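Local coordinates for Orf c02003 protein (Sulfolobus solfataricus P2, PDB 2Q00) that is of unknown function but belongs to the archaeal PaREP1/PaREP8 family and folds as a small, single-chain protein built mainly of helices, at residues Ala26-Lys29 with Tyr30-Ala33; Ser85-Thr88 with Leu89-Gly93; Glu13-Glu16 with Phe17-Lys20; Val111-Leu114 with Val115-Val119; Arg59-Ser62 with Glu63-Phe66. One frame throughout, in Å; residues are numbered along the deposited sequence.

Interaction 1. Residues Ala26-Lys29 with Tyr30-Ala33; sequences ACEK and YYKA
Ala26 O takes the amide N of Tyr30 at 2.8 Å, and the same i to i+4 bond recurs from Cys27 to Tyr31, Glu28 to Lys32 and Lys29 to Ala33, so helix 23-45 runs through unbroken. The Tyr30 side chain leans back along the preceding turn, because its CG stands opposite its own carbonyl carbon (chi1 -79°). That brings Tyr30 CD2 within 2.9 Å of Ala26 O, a close approach, and lays Tyr30 CE2 3.8 Å from Ala26 CB. The ring carries its hydroxyl to a hydrogen bond with Glu15. A leucine here would probably leave that carboxylate without its phenolic partner and open a gap beside the Ala26 methyl. Glu28 and Lys32 cross obliquely. A bend at chi2 (38°) turns the glutamate so that Glu28 OE2 lies 3.4 Å from Lys32 CG, against the aliphatic part of the lysine; the charged ends stay apart, with Glu28 OE2 4.9 Å from Lys32 NZ. Glu28 OE2 also comes in the plane of the Tyr31 ring at its edge, 3.9 Å from Tyr31 CD2, while Glu28 OE1 is buried with no partner in the model. Three helices pack around this turn: helix 6-19 on Lys29 and Tyr30, helix 79-95 on Cys27, Glu28 and Tyr31, whose ring stacks with His90, and helix 101-122 on Cys27, Tyr30 and Ala33.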
# COMPACT_ATOMS: atom_id res chain seq x y z
N ALA A 26 -6.98 1.19 -11.17
CA ALA A 26 -6.17 2.10 -10.38
C ALA A 26 -6.21 1.70 -8.90
O ALA A 26 -5.17 1.57 -8.26
CB ALA A 26 -6.65 3.54 -10.57
N CYS A 27 -7.42 1.52 -8.37
CA CYS A 27 -7.58 1.13 -6.96
C CYS A 27 -6.73 -0.09 -6.62
O CYS A 27 -6.01 -0.11 -5.62
CB CYS A 27 -9.04 0.81 -6.64
SG CYS A 27 -10.14 2.24 -6.64
N GLU A 28 -6.82 -1.12 -7.45
CA GLU A 28 -6.07 -2.34 -7.22
C GLU A 28 -4.56 -2.11 -7.28
O GLU A 28 -3.81 -2.71 -6.50
CB GLU A 28 -6.49 -3.42 -8.22
CG GLU A 28 -5.93 -4.81 -7.89
CD GLU A 28 -5.90 -5.11 -6.39
OE1 GLU A 28 -6.92 -4.92 -5.69
OE2 GLU A 28 -4.83 -5.55 -5.90
N LYS A 29 -4.11 -1.24 -8.18
CA LYS A 29 -2.68 -0.97 -8.29
C LYS A 29 -2.21 -0.15 -7.11
O LYS A 29 -1.08 -0.35 -6.62
CB LYS A 29 -2.36 -0.24 -9.60
CG LYS A 29 -1.92 -1.18 -10.73
CD LYS A 29 -3.08 -1.90 -11.38
CE LYS A 29 -2.70 -3.33 -11.76
NZ LYS A 29 -1.32 -3.46 -12.32
N TYR A 30 -3.06 0.76 -6.65
CA TYR A 30 -2.73 1.58 -5.50
C TYR A 30 -2.60 0.67 -4.29
O TYR A 30 -1.73 0.86 -3.45
CB TYR A 30 -3.81 2.62 -5.22
CG TYR A 30 -3.76 3.84 -6.12
CD1 TYR A 30 -2.65 4.68 -6.12
CD2 TYR A 30 -4.84 4.17 -6.95
CE1 TYR A 30 -2.60 5.81 -6.92
CE2 TYR A 30 -4.81 5.31 -7.76
CZ TYR A 30 -3.68 6.13 -7.74
OH TYR A 30 -3.61 7.27 -8.52
N TYR A 31 -3.48 -0.32 -4.21
CA TYR A 31 -3.42 -1.25 -3.09
C TYR A 31 -2.13 -2.08 -3.18
O TYR A 31 -1.43 -2.25 -2.19
CB TYR A 31 -4.64 -2.17 -3.08
CG TYR A 31 -4.60 -3.17 -1.94
CD1 TYR A 31 -4.65 -2.74 -0.61
CD2 TYR A 31 -4.51 -4.54 -2.19
CE1 TYR A 31 -4.60 -3.65 0.43
CE2 TYR A 31 -4.46 -5.45 -1.15
CZ TYR A 31 -4.50 -5.00 0.16
OH TYR A 31 -4.41 -5.88 1.20
N LYS A 32 -1.83 -2.60 -4.36
CA LYS A 32 -0.62 -3.38 -4.55
C LYS A 32 0.60 -2.53 -4.21
O LYS A 32 1.57 -3.03 -3.65
CB LYS A 32 -0.52 -3.89 -5.99
CG LYS A 32 -1.44 -5.06 -6.29
CD LYS A 32 -1.27 -5.55 -7.71
CE LYS A 32 -2.12 -6.80 -7.99
NZ LYS A 32 -1.85 -7.30 -9.38
N ALA A 33 0.53 -1.24 -4.53
CA ALA A 33 1.62 -0.32 -4.21
C ALA A 33 1.77 -0.30 -2.69
O ALA A 33 2.89 -0.27 -2.17
CB ALA A 33 1.32 1.11 -4.73

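Interaction 2. Residues Ser85-Thr88 with Leu89-Gly93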
# COMPACT_ATOMS: atom_id res chain seq x y z
N SER A 85 -6.61 2.96 4.53
CA SER A 85 -7.00 3.57 3.25
C SER A 85 -6.71 2.60 2.09
O SER A 85 -7.51 2.46 1.15
CB SER A 85 -6.21 4.85 3.00
OG SER A 85 -6.42 5.77 4.05
N ALA A 86 -5.55 1.96 2.16
CA ALA A 86 -5.16 1.02 1.13
C ALA A 86 -6.21 -0.10 1.11
O ALA A 86 -6.70 -0.50 0.05
CB ALA A 86 -3.75 0.44 1.42
N TRP A 87 -6.57 -0.59 2.30
CA TRP A 87 -7.55 -1.66 2.42
C TRP A 87 -8.88 -1.23 1.83
O TRP A 87 -9.51 -1.98 1.08
CB TRP A 87 -7.71 -2.05 3.91
CG TRP A 87 -8.60 -3.25 4.15
CD1 TRP A 87 -9.81 -3.27 4.79
CD2 TRP A 87 -8.36 -4.60 3.71
NE1 TRP A 87 -10.34 -4.54 4.77
CE2 TRP A 87 -9.48 -5.37 4.11
CE3 TRP A 87 -7.32 -5.23 3.01
CZ2 TRP A 87 -9.58 -6.74 3.83
CZ3 TRP A 87 -7.43 -6.58 2.74
CH2 TRP A 87 -8.55 -7.33 3.15
N THR A 88 -9.29 0.00 2.13
CA THR A 88 -10.56 0.55 1.62
C THR A 88 -10.56 0.55 0.10
O THR A 88 -11.55 0.21 -0.55
CB THR A 88 -10.81 1.99 2.05
OG1 THR A 88 -10.79 2.08 3.48
CG2 THR A 88 -12.15 2.47 1.52
N LEU A 89 -9.43 0.98 -0.46
CA LEU A 89 -9.29 1.01 -1.90
C LEU A 89 -9.47 -0.41 -2.41
O LEU A 89 -10.16 -0.65 -3.41
CB LEU A 89 -7.90 1.55 -2.29
CG LEU A 89 -7.75 3.07 -2.29
CD1 LEU A 89 -6.32 3.49 -2.45
CD2 LEU A 89 -8.60 3.62 -3.41
N HIS A 90 -8.86 -1.36 -1.71
CA HIS A 90 -8.92 -2.76 -2.10
C HIS A 90 -10.34 -3.33 -2.10
O HIS A 90 -10.82 -3.81 -3.13
CB HIS A 90 -8.05 -3.60 -1.15
CG HIS A 90 -7.91 -5.03 -1.57
ND1 HIS A 90 -7.69 -6.05 -0.67
CD2 HIS A 90 -7.95 -5.61 -2.80
CE1 HIS A 90 -7.59 -7.20 -1.32
NE2 HIS A 90 -7.75 -6.96 -2.61
N VAL A 91 -11.01 -3.27 -0.95
CA VAL A 91 -12.36 -3.80 -0.82
C VAL A 91 -13.42 -3.00 -1.58
O VAL A 91 -13.88 -3.40 -2.65
CB VAL A 91 -12.78 -3.89 0.65
CG1 VAL A 91 -14.21 -4.39 0.75
CG2 VAL A 91 -11.84 -4.81 1.40
N GLU A 92 -13.81 -1.86 -1.02
CA GLU A 92 -14.82 -1.00 -1.63
C GLU A 92 -14.50 -0.53 -3.04
O GLU A 92 -15.40 -0.23 -3.82
CB GLU A 92 -15.05 0.22 -0.74
CG GLU A 92 -15.78 -0.11 0.54
CD GLU A 92 -15.83 1.05 1.50
OE1 GLU A 92 -16.18 2.17 1.06
OE2 GLU A 92 -15.53 0.85 2.70
N GLY A 93 -13.22 -0.47 -3.37
CA GLY A 93 -12.82 -0.01 -4.69
C GLY A 93 -12.81 -1.07 -5.77
O GLY A 93 -13.69 -1.10 -6.64
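Trp87 presents its indole to two residues of the next turn, His90 and Val91. The imidazole of His90 turns its edge to the six-membered ring in an offset edge-to-face pair, the planes 70° apart and the centroids 5.3 Å from each other; His90 ND1 is 3.5 Å from Trp87 CZ3. Val91 instead lays a methyl over a face of the indole: Val91 CG2 stands 3.9 Å from the centroid of the Trp87 five-membered ring in a CH-pi contact, displaced toward the rim. With CG of Trp87 trans to the backbone N (chi1 -174°), the indole reaches forward to meet both. A serine in its place would probably leave the His90 edge and the Val91 methyl without the aromatic surface they pack on. The backbone of helix 79-95 is regular up to Val91 N, which bonds to Trp87 O at 2.8 Å, and then widens into a pi-type turn at 89-93, where Gly93 N makes a weak bond to Thr88 O at 3.3 Å. Thr88 and Glu92 run side by side in the same direction, Thr88 CG2 3.9 Å from Glu92 OE2. Phe66 meets Trp87 edge-to-face from helix 62-71, and Leu107 of helix 101-122 packs on Leu89.

Interaction 3. Residues Glu13-Glu16 with Phe17-Lys20; sequences EAEE and FLSK
Glu13 O receives the amide N of Phe17 at 3.2 Å in the last turns of helix 6-19, which gives way to a turn at Lys20, the first residue to leave helical backbone angles. The same carbonyl oxygen, Glu13 O, also lies close to the aromatic ring, 3.0 Å from Phe17 CD2. The ring gets there because CG of Phe17 sits beside its own backbone N (chi1 -78°), which tips the benzyl group back along the helix. Ala14 follows, its O bonded to Leu18 N at 3.0 Å and its CA at the edge of the Phe17 ring, near the ring plane; its methyl points away from this turn and packs on Lys29 and Tyr30 of helix 23-45. Glu15 O accepts Ser19 N at 3.0 Å along a nearly straight N-H path (166°). The Glu15 carboxylate turns instead to Tyr30, and Leu18 packs on Lys105 and Lys108 of helix 101-122. Glu16 is exposed, and its carboxylate and the ammonium of Lys20 carry opposite charges but do not meet, Glu16 OE2 being 6.5 Å from Lys20 NZ, so any attraction between them is probably slight. The backbone bond beneath is weak as well: Lys20 N approaches Glu16 O at 3.1 Å with an N-H angle of only 135°, and Lys20 CG lies 3.5 Å from that same oxygen.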
# COMPACT_ATOMS: atom_id res chain seq x y z
N GLU A 13 1.64 3.04 -12.10
CA GLU A 13 0.64 2.35 -12.94
C GLU A 13 -0.79 2.69 -12.45
O GLU A 13 -1.73 2.78 -13.27
CB GLU A 13 0.86 0.83 -12.92
CG GLU A 13 2.25 0.37 -13.35
CD GLU A 13 2.37 -1.17 -13.38
OE1 GLU A 13 1.86 -1.83 -12.43
OE2 GLU A 13 2.97 -1.72 -14.35
N ALA A 14 -0.97 2.87 -11.14
CA ALA A 14 -2.28 3.22 -10.61
C ALA A 14 -2.61 4.63 -11.13
O ALA A 14 -3.71 4.89 -11.60
CB ALA A 14 -2.28 3.20 -9.09
N GLU A 15 -1.62 5.52 -11.07
CA GLU A 15 -1.78 6.89 -11.54
C GLU A 15 -2.22 6.91 -13.02
O GLU A 15 -3.11 7.68 -13.39
CB GLU A 15 -0.45 7.64 -11.41
CG GLU A 15 0.05 7.82 -9.99
CD GLU A 15 -0.60 9.01 -9.29
OE1 GLU A 15 -1.74 8.87 -8.80
OE2 GLU A 15 0.04 10.08 -9.24
N GLU A 16 -1.61 6.06 -13.84
CA GLU A 16 -1.96 6.00 -15.26
C GLU A 16 -3.43 5.65 -15.47
O GLU A 16 -4.14 6.32 -16.22
CB GLU A 16 -1.09 4.97 -16.00
CG GLU A 16 0.34 5.42 -16.27
CD GLU A 16 1.13 4.41 -17.12
OE1 GLU A 16 2.25 4.77 -17.56
OE2 GLU A 16 0.64 3.27 -17.33
N PHE A 17 -3.87 4.58 -14.81
CA PHE A 17 -5.25 4.12 -14.90
C PHE A 17 -6.23 5.19 -14.45
O PHE A 17 -7.29 5.37 -15.05
CB PHE A 17 -5.44 2.88 -14.03
CG PHE A 17 -4.92 1.62 -14.64
CD1 PHE A 17 -5.40 1.19 -15.88
CD2 PHE A 17 -3.97 0.85 -13.98
CE1 PHE A 17 -4.94 0.01 -16.45
CE2 PHE A 17 -3.50 -0.34 -14.53
CZ PHE A 17 -3.99 -0.77 -15.78
N LEU A 18 -5.87 5.89 -13.38
CA LEU A 18 -6.70 6.96 -12.83
C LEU A 18 -6.90 8.02 -13.93
O LEU A 18 -8.02 8.42 -14.23
CB LEU A 18 -6.02 7.59 -11.62
CG LEU A 18 -6.87 8.28 -10.55
CD1 LEU A 18 -5.97 9.08 -9.60
CD2 LEU A 18 -7.90 9.19 -11.21
N SER A 19 -5.78 8.44 -14.52
CA SER A 19 -5.78 9.45 -15.58
C SER A 19 -6.65 9.08 -16.76
O SER A 19 -7.18 9.95 -17.44
CB SER A 19 -4.36 9.70 -16.08
OG SER A 19 -3.58 10.37 -15.11
N LYS A 20 -6.80 7.78 -17.01
CA LYS A 20 -7.62 7.33 -18.12
C LYS A 20 -9.03 6.95 -17.65
O LYS A 20 -9.81 6.39 -18.42
CB LYS A 20 -6.97 6.12 -18.80
CG LYS A 20 -5.59 6.40 -19.38
CD LYS A 20 -4.91 5.11 -19.83
CE LYS A 20 -3.47 5.36 -20.27
NZ LYS A 20 -3.40 6.23 -21.47

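Interaction 4. Residues Val111-Leu114 with Val115-Val119; sequences VRKL and VIFAV
Two successive turns of helix 101-122, the last helix of the fold, meet where Val111 and Val115 look inward and Lys113 and Phe117 lie nearer the surface. The backbone is plain alpha helix: Val115 N bonds to Val111 O at 2.7 Å, and the next three residues repeat the step onto Arg112, Lys113 and Leu114. On the inner side the valines touch by methyls, Val111 CG1 3.9 Å from Val115 CG2. Both place CG1 trans to the backbone N, which leaves CG2 of Val115 pointing back to the previous turn, 3.1 Å from Val111 O. Helix 6-19 covers Val115 through Ala7 and Glu8, helix 79-95 covers Val111 through Leu89, and Leu114 packs on Ala34 and Ala37 of helix 23-45. Farther out, Ile116 brings the CG2 methyl to the edge of the Arg112 guanidinium, near its plane, 4.0 Å from Arg112 NH1. Ile116 CG1 falls between backbone N and carbonyl carbon (chi1 64°), a tight setting that puts it 3.0 Å from Lys113 O. Lys113 and Phe117 run alongside each other in the same direction, the extended lysine carrying its NZ on to a salt bridge with Glu78. The aliphatic stem serves as the ring's neighbour: Lys113 CG is 3.6 Å from Phe117 CE2, and Phe117 CD2 comes to 2.9 Å from Lys113 O.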
# COMPACT_ATOMS: atom_id res chain seq x y z
N VAL A 111 -1.81 6.36 0.24
CA VAL A 111 -0.91 5.33 -0.29
C VAL A 111 0.42 5.99 -0.67
O VAL A 111 1.49 5.47 -0.35
CB VAL A 111 -1.50 4.66 -1.55
CG1 VAL A 111 -0.50 3.67 -2.12
CG2 VAL A 111 -2.80 3.96 -1.21
N ARG A 112 0.35 7.14 -1.34
CA ARG A 112 1.55 7.86 -1.75
C ARG A 112 2.47 8.09 -0.56
O ARG A 112 3.68 7.83 -0.63
CB ARG A 112 1.19 9.22 -2.35
CG ARG A 112 2.31 9.84 -3.20
CD ARG A 112 2.28 11.38 -3.19
NE ARG A 112 2.76 11.97 -4.44
CZ ARG A 112 3.96 11.76 -4.99
NH1 ARG A 112 4.85 10.96 -4.41
NH2 ARG A 112 4.27 12.35 -6.14
N LYS A 113 1.91 8.57 0.53
CA LYS A 113 2.67 8.85 1.75
C LYS A 113 3.29 7.57 2.28
O LYS A 113 4.39 7.57 2.82
CB LYS A 113 1.73 9.47 2.80
CG LYS A 113 2.43 10.22 3.93
CD LYS A 113 1.44 11.11 4.70
CE LYS A 113 2.11 11.90 5.83
NZ LYS A 113 1.09 12.66 6.62
N LEU A 114 2.57 6.48 2.13
CA LEU A 114 3.05 5.21 2.61
C LEU A 114 4.21 4.76 1.73
O LEU A 114 5.25 4.32 2.21
CB LEU A 114 1.91 4.19 2.54
CG LEU A 114 2.21 2.77 3.01
CD1 LEU A 114 2.88 2.79 4.38
CD2 LEU A 114 0.90 2.00 3.03
N VAL A 115 4.02 4.89 0.42
CA VAL A 115 5.04 4.49 -0.52
C VAL A 115 6.36 5.20 -0.25
O VAL A 115 7.40 4.55 -0.15
CB VAL A 115 4.58 4.76 -1.97
CG1 VAL A 115 5.70 4.48 -2.95
CG2 VAL A 115 3.38 3.88 -2.30
N ILE A 116 6.30 6.52 -0.11
CA ILE A 116 7.51 7.29 0.13
C ILE A 116 8.16 6.96 1.47
O ILE A 116 9.38 6.96 1.58
CB ILE A 116 7.24 8.80 0.06
CG1 ILE A 116 6.28 9.21 1.17
CG2 ILE A 116 6.65 9.15 -1.32
CD1 ILE A 116 6.10 10.72 1.31
N PHE A 117 7.36 6.67 2.48
CA PHE A 117 7.94 6.31 3.76
C PHE A 117 8.83 5.10 3.54
O PHE A 117 9.96 5.06 4.03
CB PHE A 117 6.85 5.96 4.79
CG PHE A 117 6.22 7.16 5.45
CD1 PHE A 117 7.01 8.23 5.88
CD2 PHE A 117 4.84 7.20 5.69
CE1 PHE A 117 6.43 9.33 6.54
CE2 PHE A 117 4.26 8.28 6.35
CZ PHE A 117 5.05 9.35 6.78
N ALA A 118 8.33 4.12 2.79
CA ALA A 118 9.09 2.92 2.50
C ALA A 118 10.39 3.28 1.79
O ALA A 118 11.49 3.02 2.28
CB ALA A 118 8.27 1.98 1.65
N VAL A 119 10.24 3.89 0.62
CA VAL A 119 11.38 4.31 -0.17
C VAL A 119 12.45 4.99 0.68
O VAL A 119 13.64 4.84 0.43
CB VAL A 119 10.92 5.28 -1.27
CG1 VAL A 119 12.11 5.78 -2.05
CG2 VAL A 119 9.94 4.57 -2.18

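Interaction 5. Residues Arg59-Ser62 with Glu63-Phe66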
# COMPACT_ATOMS: atom_id res chain seq x y z
N ARG A 59 2.31 -13.19 -2.95
CA ARG A 59 1.71 -12.15 -2.12
C ARG A 59 1.40 -12.68 -0.72
O ARG A 59 1.30 -13.90 -0.52
CB ARG A 59 0.42 -11.63 -2.79
CG ARG A 59 0.64 -11.07 -4.19
CD ARG A 59 -0.66 -10.64 -4.86
NE ARG A 59 -1.29 -9.50 -4.18
CZ ARG A 59 -2.37 -8.86 -4.64
NH1 ARG A 59 -2.93 -9.24 -5.78
NH2 ARG A 59 -2.88 -7.84 -3.97
N TRP A 60 1.26 -11.78 0.26
CA TRP A 60 0.99 -12.16 1.65
C TRP A 60 -0.49 -12.17 2.04
O TRP A 60 -1.35 -11.69 1.31
CB TRP A 60 1.70 -11.22 2.62
CG TRP A 60 3.16 -11.09 2.44
CD1 TRP A 60 3.94 -11.65 1.47
CD2 TRP A 60 4.04 -10.30 3.26
NE1 TRP A 60 5.25 -11.26 1.63
CE2 TRP A 60 5.34 -10.43 2.72
CE3 TRP A 60 3.86 -9.49 4.39
CZ2 TRP A 60 6.45 -9.78 3.28
CZ3 TRP A 60 4.97 -8.84 4.94
CH2 TRP A 60 6.24 -8.99 4.38
N LYS A 61 -0.75 -12.73 3.23
CA LYS A 61 -2.10 -12.79 3.78
C LYS A 61 -2.41 -11.40 4.33
O LYS A 61 -1.60 -10.80 5.02
CB LYS A 61 -2.18 -13.80 4.94
CG LYS A 61 -1.93 -15.25 4.55
CD LYS A 61 -2.00 -16.17 5.77
CE LYS A 61 -3.39 -16.16 6.43
NZ LYS A 61 -3.44 -17.04 7.63
N SER A 62 -3.60 -10.91 4.01
CA SER A 62 -4.02 -9.59 4.47
C SER A 62 -3.76 -9.36 5.97
O SER A 62 -3.40 -8.25 6.37
CB SER A 62 -5.51 -9.42 4.16
OG SER A 62 -5.80 -9.79 2.82
N GLU A 63 -3.92 -10.41 6.77
CA GLU A 63 -3.70 -10.30 8.22
C GLU A 63 -2.25 -9.99 8.56
O GLU A 63 -1.97 -9.31 9.56
CB GLU A 63 -4.14 -11.58 8.93
CG GLU A 63 -5.65 -11.86 8.86
CD GLU A 63 -6.06 -12.59 7.60
OE1 GLU A 63 -5.23 -12.70 6.66
OE2 GLU A 63 -7.22 -13.05 7.54
N ASN A 64 -1.33 -10.49 7.74
CA ASN A 64 0.09 -10.22 7.95
C ASN A 64 0.34 -8.73 7.74
O ASN A 64 1.03 -8.09 8.53
CB ASN A 64 0.95 -11.01 6.97
CG ASN A 64 1.18 -12.43 7.42
OD1 ASN A 64 1.79 -12.67 8.46
ND2 ASN A 64 0.70 -13.38 6.62
N LEU A 65 -0.24 -8.19 6.66
CA LEU A 65 -0.09 -6.77 6.33
C LEU A 65 -0.66 -5.94 7.47
O LEU A 65 -0.04 -4.99 7.93
CB LEU A 65 -0.82 -6.42 5.03
CG LEU A 65 -0.29 -6.93 3.69
CD1 LEU A 65 1.22 -6.72 3.62
CD2 LEU A 65 -0.64 -8.40 3.52
N PHE A 66 -1.87 -6.30 7.90
CA PHE A 66 -2.48 -5.58 9.02
C PHE A 66 -1.54 -5.67 10.23
O PHE A 66 -1.23 -4.66 10.85
CB PHE A 66 -3.86 -6.18 9.33
CG PHE A 66 -4.97 -5.60 8.50
CD1 PHE A 66 -5.44 -4.30 8.75
CD2 PHE A 66 -5.56 -6.34 7.47
CE1 PHE A 66 -6.46 -3.75 7.98
CE2 PHE A 66 -6.58 -5.80 6.70
CZ PHE A 66 -7.04 -4.50 6.95
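Lys61 O gathers two amides of the first turn: Asn64 N at 2.8 Å, well above the carbonyl plane with an N-H angle of 133°, and Leu65 N in a longer, weak bond at 3.4 Å. The same oxygen, Lys61 O, lies 3.0 Å from Leu65 CD2, so the leucine side chain folds back on the loop residues that lead into the helix. Its two methyls divide the Trp60 side chain between them, Leu65 CD2 sitting 3.8 Å from Trp60 CB and Leu65 CD1 3.9 Å from Trp60 CE3. Lys61 holds the N-cap position of helix 62-71, and from Ser62 onward the chain is helical, with Phe66 N bonded to Ser62 O at 2.9 Å in a nearly straight line (169°). Glu63 bends at chi2 (86°), turning its carboxylate back toward the start of the helix and setting Glu63 OE1 3.7 Å from Lys61 CB. The ammonium of Lys61 stays short of it, Lys61 NZ being 4.8 Å from Glu63 OE1; the opposite charges probably attract weakly at that separation. The Phe66 ring comes close to the carbonyl of Ser62, CD2 nearest the oxygen. One layer out, Lys39 makes a cation-pi contact with Trp60, and Ile50 of helix 48-52 packs on both Trp60 and Asn64. Leu65 is backed by Glu35 and Ile38 of helix 23-45, while Trp83 of helix 79-95 meets Phe66 edge-to-face.

How the interactions relate
Along the chain the order is interaction 3 on helix 6-19, interaction 1 on helix 23-45, interaction 5 at the start of helix 62-71, interaction 2 on helix 79-95 and interaction 4 on helix 101-122. Interaction 1 touches all the others, so helix 23-45 is the hub of the bundle; its centre is about 9 Å from that of interaction 2, about 10 Å from interaction 3, about 13 Å from interaction 4 and about 15 Å from interaction 5. Interaction 2 also meets interactions 5 (Trp87 with Phe66) and 4 (Leu89 with Val111). Interactions 3 and 5 lie farthest apart, about 25 Å between centres on opposite sides of the chain's centre, bridged by helix 23-45.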